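Local coordinates for protein TRAP dicarboxylate transporter, DctP subunit (Anaerococcus prevoti, PDB 4N91) that binds alpha- and beta-D-glucuronate and, as a periplasmic solute-binding protein of the TRAP family, probably delivers such sugar acids to its membrane transporter, at residues E107-P112 against H122-D127; R154-K159 against V183-L188; E286-S289 against E294-Y297. One frame throughout, in Å; residues are numbered along the deposited sequence.

How the contacts relate
Contact 1 comes first from the N terminus. It closes a loop of nine residues, so that the segment 107-112 meets the end of helix 118-125. Contact 2 follows. Its 23 intervening residues include strand 173-176, and it sets helix 180-188 against strand 154-158. Contact 3 closes a turn of only four residues between helix 256-290 and strand 294-296. The three loops run in series; none nests in or crosses another. Contacts 1 and 2 touch, with Pro112 CG 4.1 Å from Met185 SE. Contacts 2 and 3 reach the same mixed sheet, through strands 154-158 and 294-296, but their nearest atoms stay about 7 Å apart.

Contact 1 (E107-P112 against H122-D127); sequences EIFNLP and HHVMDD
Phe109 and Met125, a selenomethionine, meet in a Met-aromatic contact. The selenium lies almost straight over the centre of the Phe109 ring. SE is 3.8 Å from the ring centroid of Phe109 and only 8° off the ring normal. The two side chains reach toward one another. Met125 is bent at both chi2 (-51°) and chi3, and this folded shape brings SE onto the ring although its first bond does not point at the partner segment. The methyl then extends over the rim, with Met125 CE 4.0 Å from Phe109 CE2. On the other face Ile108 CG2, from the same segment as the ring, stands 3.8 Å above the Phe109 ring plane, also over the centre. Selenium and methyl thus sandwich the ring.

Apolar contact adds a second partner. Val124 CG1 reaches Phe109 CE1 at 4.0 Å, on an oblique approach. Replacing Phe109 with an alanine would probably leave the selenium of Met125 without its aromatic face and open a gap beside Val124.

No hydrogen bond joins the segments. All three touching residues are buried. Ile130 and Val131 of helix 128-135 also pack on Phe109. The Met125 side chain lies about 12 Å from bound alpha-D-glucuronate, so the contact is outside the pocket. This is the Met-aromatic motif in the hydrophobic interior of a periplasmic binding protein fold, where the 107-112 segment packs on the end of helix 118-125.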
ATOM      1  N   GLU A 107      11.791   3.735  -0.110  1.00 17.88           N
ATOM      2  CA  GLU A 107      12.227   2.344  -0.267  1.00 16.52           C
ATOM      3  C   GLU A 107      12.200   1.577   1.024  1.00 15.69           C
ATOM      4  O   GLU A 107      12.072   0.364   1.005  1.00 18.48           O
ATOM      5  CB  GLU A 107      13.694   2.302  -0.722  1.00 28.25           C
ATOM      6  CG  GLU A 107      13.901   2.508  -2.161  1.00 38.72           C
ATOM      7  CD  GLU A 107      15.361   2.672  -2.515  1.00 31.23           C
ATOM      8  OE1 GLU A 107      16.216   3.026  -1.632  1.00 31.99           O
ATOM      9  OE2 GLU A 107      15.649   2.474  -3.708  1.00 42.62           O
ATOM     10  N   ILE A 108      12.409   2.264   2.141  1.00 17.99           N
ATOM     11  CA  ILE A 108      12.525   1.581   3.431  1.00 20.29           C
ATOM     12  C   ILE A 108      11.356   0.622   3.711  1.00 16.25           C
ATOM     13  O   ILE A 108      11.569  -0.530   4.122  1.00 20.44           O
ATOM     14  CB  ILE A 108      12.728   2.596   4.597  1.00 18.26           C
ATOM     15  CG1 ILE A 108      12.923   1.879   5.933  1.00 23.41           C
ATOM     16  CG2 ILE A 108      11.573   3.587   4.718  1.00 21.75           C
ATOM     17  CD1 ILE A 108      14.154   1.076   6.017  1.00 27.75           C
ATOM     18  N   PHE A 109      10.135   1.086   3.488  1.00 16.54           N
ATOM     19  CA  PHE A 109       8.962   0.253   3.814  1.00 18.59           C
ATOM     20  C   PHE A 109       8.600  -0.752   2.712  1.00 25.34           C
ATOM     21  O   PHE A 109       7.634  -1.498   2.854  1.00 28.57           O
ATOM     22  CB  PHE A 109       7.738   1.100   4.143  1.00 19.51           C
ATOM     23  CG  PHE A 109       7.956   2.095   5.238  1.00 17.75           C
ATOM     24  CD1 PHE A 109       8.533   1.723   6.442  1.00 21.43           C
ATOM     25  CD2 PHE A 109       7.586   3.414   5.068  1.00 19.70           C
ATOM     26  CE1 PHE A 109       8.723   2.659   7.433  1.00 20.76           C
ATOM     27  CE2 PHE A 109       7.787   4.347   6.071  1.00 24.39           C
ATOM     28  CZ  PHE A 109       8.367   3.970   7.235  1.00 22.44           C
ATOM     29  N   ASN A 110       9.358  -0.765   1.627  1.00 15.93           N
ATOM     30  CA  ASN A 110       9.176  -1.760   0.556  1.00 20.86           C
ATOM     31  C   ASN A 110      10.092  -2.971   0.686  1.00 21.17           C
ATOM     32  O   ASN A 110      10.012  -3.902  -0.118  1.00 19.70           O
ATOM     33  CB  ASN A 110       9.381  -1.110  -0.811  1.00 21.38           C
ATOM     34  CG  ASN A 110       8.339  -0.052  -1.093  1.00 18.73           C
ATOM     35  OD1 ASN A 110       7.221  -0.141  -0.581  1.00 20.97           O
ATOM     36  ND2 ASN A 110       8.707   0.972  -1.853  1.00 18.90           N
ATOM     37  N   LEU A 111      10.944  -2.985   1.707  1.00 17.95           N
ATOM     38  CA  LEU A 111      11.856  -4.105   1.905  1.00 19.59           C
ATOM     39  C   LEU A 111      11.074  -5.366   2.271  1.00 22.55           C
ATOM     40  O   LEU A 111      10.213  -5.324   3.128  1.00 17.93           O
ATOM     41  CB  LEU A 111      12.861  -3.790   3.018  1.00 19.85           C
ATOM     42  CG  LEU A 111      13.835  -2.646   2.725  1.00 22.45           C
ATOM     43  CD1 LEU A 111      14.716  -2.356   3.946  1.00 25.49           C
ATOM     44  CD2 LEU A 111      14.679  -2.995   1.514  1.00 27.05           C
ATOM     45  N   PRO A 112      11.384  -6.497   1.630  1.00 19.79           N
ATOM     46  CA  PRO A 112      10.741  -7.759   1.991  1.00 21.43           C
ATOM     47  C   PRO A 112      11.166  -8.257   3.367  1.00 17.58           C
ATOM     48  O   PRO A 112      12.325  -8.057   3.784  1.00 19.44           O
ATOM     49  CB  PRO A 112      11.244  -8.735   0.921  1.00 23.63           C
ATOM     50  CG  PRO A 112      11.859  -7.893  -0.137  1.00 29.29           C
ATOM     51  CD  PRO A 112      12.328  -6.654   0.515  1.00 23.05           C
ATOM     52  N   HIS A 122       2.659  -1.818  12.794  1.00 21.37           N
ATOM     53  CA  HIS A 122       1.763  -0.731  13.159  1.00 20.40           C
ATOM     54  C   HIS A 122       2.458   0.271  14.065  1.00 21.15           C
ATOM     55  O   HIS A 122       2.253   1.483  13.940  1.00 23.37           O
ATOM     56  CB  HIS A 122       0.531  -1.279  13.861  1.00 22.27           C
ATOM     57  CG  HIS A 122      -0.305  -2.149  12.988  1.00 22.39           C
ATOM     58  ND1 HIS A 122      -1.350  -2.906  13.470  1.00 29.30           N
ATOM     59  CD2 HIS A 122      -0.250  -2.385  11.654  1.00 21.38           C
ATOM     60  CE1 HIS A 122      -1.896  -3.580  12.475  1.00 29.09           C
ATOM     61  NE2 HIS A 122      -1.246  -3.287  11.365  1.00 23.46           N
ATOM     62  N   HIS A 123       3.288  -0.223  14.972  1.00 21.97           N
ATOM     63  CA  HIS A 123       3.977   0.673  15.884  1.00 23.59           C
ATOM     64  C   HIS A 123       5.006   1.516  15.151  1.00 22.20           C
ATOM     65  O   HIS A 123       5.185   2.682  15.475  1.00 24.12           O
ATOM     66  CB  HIS A 123       4.627  -0.100  17.026  1.00 26.30           C
ATOM     67  CG  HIS A 123       3.668  -0.442  18.121  1.00 33.52           C
ATOM     68  ND1 HIS A 123       2.947  -1.618  18.143  1.00 37.68           N
ATOM     69  CD2 HIS A 123       3.277   0.262  19.208  1.00 38.36           C
ATOM     70  CE1 HIS A 123       2.174  -1.635  19.216  1.00 42.42           C
ATOM     71  NE2 HIS A 123       2.354  -0.504  19.876  1.00 43.09           N
ATOM     72  N   VAL A 124       5.677   0.914  14.171  1.00 21.23           N
ATOM     73  CA  VAL A 124       6.592   1.655  13.318  1.00 17.21           C
ATOM     74  C   VAL A 124       5.889   2.794  12.582  1.00 22.18           C
ATOM     75  O   VAL A 124       6.360   3.928  12.616  1.00 22.59           O
ATOM     76  CB  VAL A 124       7.340   0.726  12.326  1.00 19.54           C
ATOM     77  CG1 VAL A 124       8.013   1.524  11.208  1.00 17.42           C
ATOM     78  CG2 VAL A 124       8.377  -0.102  13.083  1.00 20.73           C
HETATM   79  N   MSE A 125       4.749   2.508  11.950  1.00 17.72           N
HETATM   80  CA  MSE A 125       4.051   3.486  11.126  1.00 19.30           C
HETATM   81  C   MSE A 125       3.441   4.588  11.993  1.00 17.80           C
HETATM   82  O   MSE A 125       3.172   5.684  11.493  1.00 19.58           O
HETATM   83  CB  MSE A 125       2.959   2.796  10.289  1.00 19.84           C
HETATM   84  CG  MSE A 125       3.479   1.759   9.317  1.00 15.96           C
HETATM   85 SE   MSE A 125       4.937   2.395   8.166  1.00 25.11          SE
HETATM   86  CE  MSE A 125       4.028   3.933   7.309  1.00 16.03           C
ATOM     87  N   ASP A 126       3.228   4.291  13.278  1.00 19.77           N
ATOM     88  CA  ASP A 126       2.655   5.255  14.210  1.00 20.84           C
ATOM     89  C   ASP A 126       3.750   6.053  14.948  1.00 22.99           C
ATOM     90  O   ASP A 126       3.441   6.892  15.773  1.00 25.44           O
ATOM     91  CB  ASP A 126       1.770   4.552  15.242  1.00 25.59           C
ATOM     92  CG  ASP A 126       0.416   4.164  14.690  1.00 29.06           C
ATOM     93  OD1 ASP A 126      -0.020   4.763  13.680  1.00 24.97           O
ATOM     94  OD2 ASP A 126      -0.218   3.274  15.283  1.00 31.01           O
ATOM     95  N   ASP A 127       5.012   5.763  14.661  1.00 22.74           N
ATOM     96  CA  ASP A 127       6.123   6.465  15.315  1.00 22.33           C
ATOM     97  C   ASP A 127       6.554   7.664  14.469  1.00 18.63           C
ATOM     98  O   ASP A 127       7.174   7.510  13.426  1.00 22.23           O
ATOM     99  CB  ASP A 127       7.296   5.513  15.526  1.00 26.59           C
ATOM    100  CG  ASP A 127       8.427   6.132  16.376  1.00 30.45           C
ATOM    101  OD1 ASP A 127       8.540   7.370  16.452  1.00 28.12           O
ATOM    102  OD2 ASP A 127       9.219   5.367  16.949  1.00 32.16           O
TER

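Contact 2 (R154-K159 against V183-L188). With BDP (beta-D-glucopyranuronic acid), chain C.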
ATOM      1  N   ARG A 154       1.324  -8.800   1.772  1.00 13.42           N
ATOM      2  CA  ARG A 154       1.225  -9.237   0.394  1.00 13.15           C
ATOM      3  C   ARG A 154       1.793 -10.635   0.240  1.00 14.01           C
ATOM      4  O   ARG A 154       2.890 -10.934   0.717  1.00 15.36           O
ATOM      5  CB  ARG A 154       1.957  -8.266  -0.530  1.00 13.43           C
ATOM      6  CG  ARG A 154       1.379  -6.859  -0.433  1.00 14.05           C
ATOM      7  CD  ARG A 154       2.079  -5.884  -1.267  1.00 13.82           C
ATOM      8  NE  ARG A 154       1.866  -6.031  -2.711  1.00 15.12           N
ATOM      9  CZ  ARG A 154       0.964  -5.359  -3.413  1.00 16.52           C
ATOM     10  NH1 ARG A 154       0.122  -4.518  -2.814  1.00 13.79           N
ATOM     11  NH2 ARG A 154       0.904  -5.534  -4.727  1.00 14.88           N
ATOM     12  N   SER A 155       1.023 -11.494  -0.410  1.00 12.00           N
ATOM     13  CA  SER A 155       1.400 -12.861  -0.687  1.00 11.84           C
ATOM     14  C   SER A 155       1.043 -13.218  -2.126  1.00 13.40           C
ATOM     15  O   SER A 155       0.126 -12.623  -2.686  1.00 12.70           O
ATOM     16  CB  SER A 155       0.608 -13.795   0.211  1.00 14.79           C
ATOM     17  OG  SER A 155       1.069 -13.735   1.549  1.00 14.97           O
ATOM     18  N   PHE A 156       1.689 -14.258  -2.669  1.00 13.47           N
ATOM     19  CA  PHE A 156       1.447 -14.694  -4.047  1.00 10.87           C
ATOM     20  C   PHE A 156       0.127 -15.426  -4.227  1.00 13.85           C
ATOM     21  O   PHE A 156      -0.263 -16.265  -3.406  1.00 14.42           O
ATOM     22  CB  PHE A 156       2.604 -15.584  -4.512  1.00 12.37           C
ATOM     23  CG  PHE A 156       3.893 -14.835  -4.659  1.00 12.57           C
ATOM     24  CD1 PHE A 156       4.031 -13.888  -5.639  1.00 13.13           C
ATOM     25  CD2 PHE A 156       4.967 -15.066  -3.797  1.00 14.54           C
ATOM     26  CE1 PHE A 156       5.206 -13.157  -5.756  1.00 18.34           C
ATOM     27  CE2 PHE A 156       6.125 -14.353  -3.922  1.00 16.90           C
ATOM     28  CZ  PHE A 156       6.249 -13.395  -4.890  1.00 16.57           C
ATOM     29  N   TYR A 157      -0.534 -15.152  -5.338  1.00 11.85           N
ATOM     30  CA  TYR A 157      -1.654 -15.986  -5.769  1.00 11.12           C
ATOM     31  C   TYR A 157      -1.532 -16.218  -7.266  1.00 11.09           C
ATOM     32  O   TYR A 157      -1.057 -15.372  -8.024  1.00 13.19           O
ATOM     33  CB  TYR A 157      -3.014 -15.389  -5.406  1.00 10.63           C
ATOM     34  CG  TYR A 157      -3.253 -13.922  -5.749  1.00 11.39           C
ATOM     35  CD1 TYR A 157      -2.897 -12.917  -4.861  1.00 12.24           C
ATOM     36  CD2 TYR A 157      -3.860 -13.547  -6.947  1.00 12.35           C
ATOM     37  CE1 TYR A 157      -3.151 -11.582  -5.142  1.00 11.87           C
ATOM     38  CE2 TYR A 157      -4.100 -12.226  -7.245  1.00 12.44           C
ATOM     39  CZ  TYR A 157      -3.753 -11.242  -6.332  1.00 12.10           C
ATOM     40  OH  TYR A 157      -4.009  -9.913  -6.596  1.00 13.20           O
ATOM     41  N   THR A 158      -1.942 -17.410  -7.682  1.00 12.84           N
ATOM     42  CA  THR A 158      -1.747 -17.851  -9.029  1.00 11.78           C
ATOM     43  C   THR A 158      -2.968 -18.626  -9.529  1.00 13.47           C
ATOM     44  O   THR A 158      -3.795 -19.090  -8.752  1.00 14.12           O
ATOM     45  CB  THR A 158      -0.537 -18.788  -9.085  1.00 15.92           C
ATOM     46  OG1 THR A 158      -0.718 -19.801  -8.090  1.00 17.49           O
ATOM     47  CG2 THR A 158       0.773 -18.046  -8.795  1.00 17.30           C
ATOM     48  N   LYS A 159      -3.047 -18.756 -10.848  1.00 15.95           N
ATOM     49  CA  LYS A 159      -4.135 -19.457 -11.510  1.00 13.06           C
ATOM     50  C   LYS A 159      -3.939 -20.957 -11.619  1.00 15.58           C
ATOM     51  O   LYS A 159      -4.838 -21.729 -11.267  1.00 19.34           O
ATOM     52  CB  LYS A 159      -4.301 -18.860 -12.921  1.00 17.53           C
ATOM     53  CG  LYS A 159      -5.394 -19.517 -13.746  1.00 25.64           C
ATOM     54  CD  LYS A 159      -5.669 -18.687 -14.990  1.00 34.93           C
ATOM     55  CE  LYS A 159      -6.845 -19.225 -15.783  1.00 45.48           C
ATOM     56  NZ  LYS A 159      -6.547 -20.589 -16.255  1.00 49.64           N
ATOM     57  N   VAL A 183      10.210  -5.380  -8.737  1.00 13.92           N
ATOM     58  CA  VAL A 183      10.783  -6.035  -9.908  1.00 16.17           C
ATOM     59  C   VAL A 183      12.026  -6.851  -9.518  1.00 17.80           C
ATOM     60  O   VAL A 183      12.177  -8.010  -9.906  1.00 16.73           O
ATOM     61  CB  VAL A 183      11.122  -5.024 -10.981  1.00 18.02           C
ATOM     62  CG1 VAL A 183      11.928  -5.678 -12.107  1.00 20.38           C
ATOM     63  CG2 VAL A 183       9.837  -4.402 -11.513  1.00 17.92           C
ATOM     64  N   ARG A 184      12.924  -6.241  -8.744  1.00 16.56           N
ATOM     65  CA  ARG A 184      14.118  -6.932  -8.288  1.00 17.77           C
ATOM     66  C   ARG A 184      13.766  -8.149  -7.420  1.00 18.19           C
ATOM     67  O   ARG A 184      14.399  -9.189  -7.518  1.00 17.34           O
ATOM     68  CB  ARG A 184      15.036  -5.976  -7.528  1.00 18.22           C
ATOM     69  CG  ARG A 184      16.295  -6.606  -6.999  1.00 21.87           C
ATOM     70  CD  ARG A 184      17.197  -7.136  -8.084  1.00 28.26           C
ATOM     71  NE  ARG A 184      18.448  -7.609  -7.491  1.00 29.44           N
ATOM     72  CZ  ARG A 184      19.221  -8.551  -8.016  1.00 37.09           C
ATOM     73  NH1 ARG A 184      18.896  -9.127  -9.173  1.00 35.09           N
ATOM     74  NH2 ARG A 184      20.326  -8.921  -7.377  1.00 36.03           N
HETATM   75  N   MSE A 185      12.752  -8.020  -6.575  1.00 16.66           N
HETATM   76  CA  MSE A 185      12.314  -9.144  -5.764  1.00 17.06           C
HETATM   77  C   MSE A 185      11.913 -10.323  -6.656  1.00 16.78           C
HETATM   78  O   MSE A 185      12.245 -11.483  -6.358  1.00 17.59           O
HETATM   79  CB  MSE A 185      11.140  -8.736  -4.873  1.00 17.04           C
HETATM   80  CG  MSE A 185      10.731  -9.829  -3.908  1.00 19.05           C
HETATM   81 SE   MSE A 185       9.126  -9.320  -2.888  1.00 29.24          SE
HETATM   82  CE  MSE A 185       7.789  -9.524  -4.313  1.00 26.01           C
HETATM   83  N   MSE A 186      11.193 -10.055  -7.751  1.00 15.54           N
HETATM   84  CA  MSE A 186      10.762 -11.159  -8.615  1.00 15.35           C
HETATM   85  C   MSE A 186      11.975 -11.791  -9.294  1.00 16.17           C
HETATM   86  O   MSE A 186      12.019 -13.014  -9.447  1.00 18.38           O
HETATM   87  CB  MSE A 186       9.745 -10.738  -9.667  1.00 14.72           C
HETATM   88  CG  MSE A 186       8.462 -10.161  -9.101  1.00 16.16           C
HETATM   89 SE   MSE A 186       7.614 -11.282  -7.712  1.00 23.81          SE
HETATM   90  CE  MSE A 186       7.663 -12.980  -8.574  1.00 15.13           C
ATOM     91  N   ASP A 187      12.952 -10.964  -9.684  1.00 16.96           N
ATOM     92  CA  ASP A 187      14.167 -11.473 -10.306  1.00 19.44           C
ATOM     93  C   ASP A 187      14.905 -12.437  -9.364  1.00 18.35           C
ATOM     94  O   ASP A 187      15.356 -13.513  -9.794  1.00 18.99           O
ATOM     95  CB  ASP A 187      15.111 -10.337 -10.661  1.00 19.70           C
ATOM     96  CG  ASP A 187      14.641  -9.504 -11.819  1.00 29.24           C
ATOM     97  OD1 ASP A 187      13.776  -9.955 -12.609  1.00 32.44           O
ATOM     98  OD2 ASP A 187      15.178  -8.387 -11.948  1.00 31.93           O
ATOM     99  N   LEU A 188      15.028 -12.061  -8.090  1.00 16.70           N
ATOM    100  CA  LEU A 188      15.701 -12.896  -7.096  1.00 20.69           C
ATOM    101  C   LEU A 188      14.947 -14.185  -6.791  1.00 20.82           C
ATOM    102  O   LEU A 188      15.539 -15.188  -6.392  1.00 22.61           O
ATOM    103  CB  LEU A 188      15.889 -12.111  -5.801  1.00 21.63           C
ATOM    104  CG  LEU A 188      16.959 -11.033  -5.856  1.00 22.70           C
ATOM    105  CD1 LEU A 188      16.793 -10.072  -4.690  1.00 21.81           C
ATOM    106  CD2 LEU A 188      18.340 -11.697  -5.848  1.00 25.37           C
TER
HETATM  107  C1  BDP C 402      -3.465  -2.758  -2.513  0.66 11.04           C
HETATM  108  C2  BDP C 402      -3.118  -1.416  -2.057  0.66 10.84           C
HETATM  109  C3  BDP C 402      -3.293  -0.426  -3.172  0.66 11.12           C
HETATM  110  C4  BDP C 402      -2.476  -0.762  -4.298  0.66 11.11           C
HETATM  111  C5  BDP C 402      -2.779  -2.145  -4.725  0.66  9.51           C
HETATM  112  C6  BDP C 402      -1.819  -2.630  -5.842  0.66 11.29           C
HETATM  113  O2  BDP C 402      -4.235  -1.113  -1.131  0.66 10.60           O
HETATM  114  O3  BDP C 402      -2.980   0.923  -2.694  0.66 12.27           O
HETATM  115  O4  BDP C 402      -2.576   0.085  -5.324  0.66 12.65           O
HETATM  116  O5  BDP C 402      -2.609  -3.087  -3.608  0.66 12.23           O
HETATM  117  O6A BDP C 402      -1.782  -1.909  -6.862  0.66 12.50           O
HETATM  118  O1  BDP C 402      -3.008  -3.676  -1.487  0.66 11.71           O
HETATM  119  O6B BDP C 402      -1.336  -3.782  -5.766  0.66 13.00           O
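The selenium of Met186 meets the Phe156 ring at its edge and not over a face. SE of Met186, a selenomethionine, is 3.6 Å from Phe156 CE1, and the line to the ring centroid is 80° off the ring normal. This is an edge-on Met-aromatic contact. Met186 has nearly the same folded shape as Met125 of contact 1, yet its selenium arrives at the ring edge. Its methyl touches there too, with Met186 CE 3.7 Å from Phe156 CE1. A second selenomethionine adds a lighter touch: Met185 CE lies 4.2 Å from Phe156 CZ, on an oblique approach. All three residues are buried, and no hydrogen bond crosses between the segments.

Here a helix packs on a sheet in a periplasmic binding protein fold of the DctP family. Helix 180-188 leans on strand 154-158, and helix 301-317 touches Met185 as well.

The same strand carries Arg154 of the glucuronate site. Its guanidinium reaches beta-D-glucuronate edge-on. NH2 of Arg154 donates to BDP O6B at 3.0 Å, with an N-H...O angle of 161°. NH1 of Arg154 donates to the ring oxygen BDP O5 at 3.2 Å, which lies in the guanidinium plane. A further bond from Arg154 NH1 to BDP O6B is weak, at 3.4 Å. A salt bridge from Arg154 NE to Glu214 is likely to help fix the guanidinium, and Arg175 also bonds the sugar acid.

Contact 3 (E286-S289 against E294-Y297); sequences EKAS and EFIY
Ser289 OG lies in the plane of the Phe295 ring, at its edge. It is 3.7 Å from Phe295 CE2 and 4.0 Å from Phe295 CD2. These are van der Waals contacts to ring carbons, and no hydrogen bond crosses between the two segments. The same hydroxyl makes a weak hydrogen bond to the carbonyl of Lys285, one turn back on its own helix. OG sits beside the backbone N of Ser289 (chi1 -72°), and from there it meets both the helix carbonyl and the ring edge.

The apolar part of the contact is made by Ala288. Its CB points toward the strand and comes obliquely to 3.7 Å from Phe295 CZ. The CD2-CE2-CZ side of the phenyl ring therefore rests against two consecutive residues of the helix, one giving a methyl and the other a hydroxyl. Phe295 CG stands beside its own backbone N (chi1 -68°), and the ring carries across to the helix.

Ala288 is buried and Ser289 exposed, so the contact runs from the interior to the surface. Leu220 and Thr221 of helix 218-221 pack on Ala288. The Tyr232 ring meets Phe295 with the planes about 70° apart.

The backbone of the strand 294-296 is bonded to strand 231-238, which it follows in parallel as the outermost strand of the mixed sheet. The contact is a tight helix-turn-strand connection, in which the end of the long helix 256-290 packs against the edge of a sheet in a TRAP solute-binding protein.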
ATOM      1  N   GLU A 286     -13.209 -15.165   4.255  1.00 20.88           N
ATOM      2  CA  GLU A 286     -14.357 -16.063   4.230  1.00 23.15           C
ATOM      3  C   GLU A 286     -14.974 -16.124   2.830  1.00 23.92           C
ATOM      4  O   GLU A 286     -15.285 -17.209   2.309  1.00 23.56           O
ATOM      5  CB  GLU A 286     -15.386 -15.617   5.271  1.00 27.88           C
ATOM      6  CG  GLU A 286     -16.792 -16.195   5.065  1.00 42.15           C
ATOM      7  CD  GLU A 286     -16.841 -17.702   5.226  1.00 54.06           C
ATOM      8  OE1 GLU A 286     -15.863 -18.276   5.755  1.00 57.10           O
ATOM      9  OE2 GLU A 286     -17.858 -18.315   4.821  1.00 55.30           O
ATOM     10  N   LYS A 287     -15.149 -14.964   2.215  1.00 21.90           N
ATOM     11  CA  LYS A 287     -15.726 -14.887   0.887  1.00 20.46           C
ATOM     12  C   LYS A 287     -14.811 -15.583  -0.139  1.00 19.43           C
ATOM     13  O   LYS A 287     -15.289 -16.297  -1.024  1.00 20.70           O
ATOM     14  CB  LYS A 287     -15.987 -13.428   0.517  1.00 22.74           C
ATOM     15  CG  LYS A 287     -16.375 -13.186  -0.933  1.00 28.08           C
ATOM     16  CD  LYS A 287     -17.847 -13.456  -1.213  1.00 45.67           C
ATOM     17  CE  LYS A 287     -18.143 -13.365  -2.716  1.00 48.52           C
ATOM     18  NZ  LYS A 287     -17.447 -12.212  -3.376  1.00 52.48           N
ATOM     19  N   ALA A 288     -13.498 -15.406   0.001  1.00 17.89           N
ATOM     20  CA  ALA A 288     -12.546 -16.105  -0.876  1.00 17.44           C
ATOM     21  C   ALA A 288     -12.707 -17.625  -0.755  1.00 18.29           C
ATOM     22  O   ALA A 288     -12.757 -18.348  -1.755  1.00 18.75           O
ATOM     23  CB  ALA A 288     -11.120 -15.691  -0.550  1.00 20.12           C
ATOM     24  N   SER A 289     -12.815 -18.115   0.472  1.00 19.84           N
ATOM     25  CA  SER A 289     -13.054 -19.539   0.670  1.00 22.28           C
ATOM     26  C   SER A 289     -14.320 -19.979  -0.062  1.00 23.84           C
ATOM     27  O   SER A 289     -14.333 -20.992  -0.753  1.00 24.25           O
ATOM     28  CB  SER A 289     -13.165 -19.852   2.155  1.00 28.89           C
ATOM     29  OG  SER A 289     -11.897 -19.753   2.772  1.00 41.57           O
ATOM     30  N   GLU A 294      -8.215 -21.679  -2.473  1.00 15.67           N
ATOM     31  CA  GLU A 294      -7.478 -22.490  -1.532  1.00 15.63           C
ATOM     32  C   GLU A 294      -6.318 -21.722  -0.944  1.00 18.19           C
ATOM     33  O   GLU A 294      -5.465 -21.180  -1.665  1.00 18.61           O
ATOM     34  CB  GLU A 294      -6.994 -23.770  -2.206  1.00 17.62           C
ATOM     35  CG  GLU A 294      -6.119 -24.642  -1.293  1.00 20.40           C
ATOM     36  CD  GLU A 294      -5.614 -25.868  -1.995  1.00 27.78           C
ATOM     37  OE1 GLU A 294      -6.149 -26.178  -3.077  1.00 24.04           O
ATOM     38  OE2 GLU A 294      -4.692 -26.527  -1.465  1.00 33.93           O
ATOM     39  N   PHE A 295      -6.284 -21.647   0.380  1.00 18.05           N
ATOM     40  CA  PHE A 295      -5.197 -20.980   1.062  1.00 16.95           C
ATOM     41  C   PHE A 295      -4.106 -21.992   1.398  1.00 21.82           C
ATOM     42  O   PHE A 295      -4.377 -23.089   1.885  1.00 23.68           O
ATOM     43  CB  PHE A 295      -5.716 -20.242   2.304  1.00 18.22           C
ATOM     44  CG  PHE A 295      -6.586 -19.069   1.974  1.00 17.28           C
ATOM     45  CD1 PHE A 295      -6.015 -17.882   1.568  1.00 20.29           C
ATOM     46  CD2 PHE A 295      -7.960 -19.147   2.058  1.00 21.61           C
ATOM     47  CE1 PHE A 295      -6.781 -16.795   1.251  1.00 21.60           C
ATOM     48  CE2 PHE A 295      -8.751 -18.067   1.720  1.00 24.49           C
ATOM     49  CZ  PHE A 295      -8.158 -16.874   1.316  1.00 21.90           C
ATOM     50  N   ILE A 296      -2.883 -21.630   1.059  1.00 15.67           N
ATOM     51  CA  ILE A 296      -1.698 -22.421   1.336  1.00 16.62           C
ATOM     52  C   ILE A 296      -0.800 -21.682   2.326  1.00 18.56           C
ATOM     53  O   ILE A 296      -0.737 -20.445   2.308  1.00 18.25           O
ATOM     54  CB  ILE A 296      -0.935 -22.693   0.023  1.00 17.67           C
ATOM     55  CG1 ILE A 296      -1.838 -23.473  -0.942  1.00 26.43           C
ATOM     56  CG2 ILE A 296       0.353 -23.444   0.300  1.00 19.49           C
ATOM     57  CD1 ILE A 296      -1.293 -23.536  -2.345  1.00 25.23           C
ATOM     58  N   TYR A 297      -0.142 -22.448   3.211  1.00 18.31           N
ATOM     59  CA  TYR A 297       0.716 -21.884   4.257  1.00 20.81           C
ATOM     60  C   TYR A 297       2.123 -22.411   4.096  1.00 22.84           C
ATOM     61  O   TYR A 297       2.525 -23.357   4.788  1.00 22.55           O
ATOM     62  CB  TYR A 297       0.135 -22.227   5.645  1.00 23.73           C
ATOM     63  CG  TYR A 297      -1.292 -21.758   5.761  1.00 25.03           C
ATOM     64  CD1 TYR A 297      -1.582 -20.480   6.185  1.00 29.00           C
ATOM     65  CD2 TYR A 297      -2.345 -22.574   5.378  1.00 31.57           C
ATOM     66  CE1 TYR A 297      -2.897 -20.036   6.260  1.00 27.66           C
ATOM     67  CE2 TYR A 297      -3.662 -22.133   5.448  1.00 33.70           C
ATOM     68  CZ  TYR A 297      -3.918 -20.853   5.885  1.00 30.74           C
ATOM     69  OH  TYR A 297      -5.223 -20.405   5.947  1.00 39.49           O
TER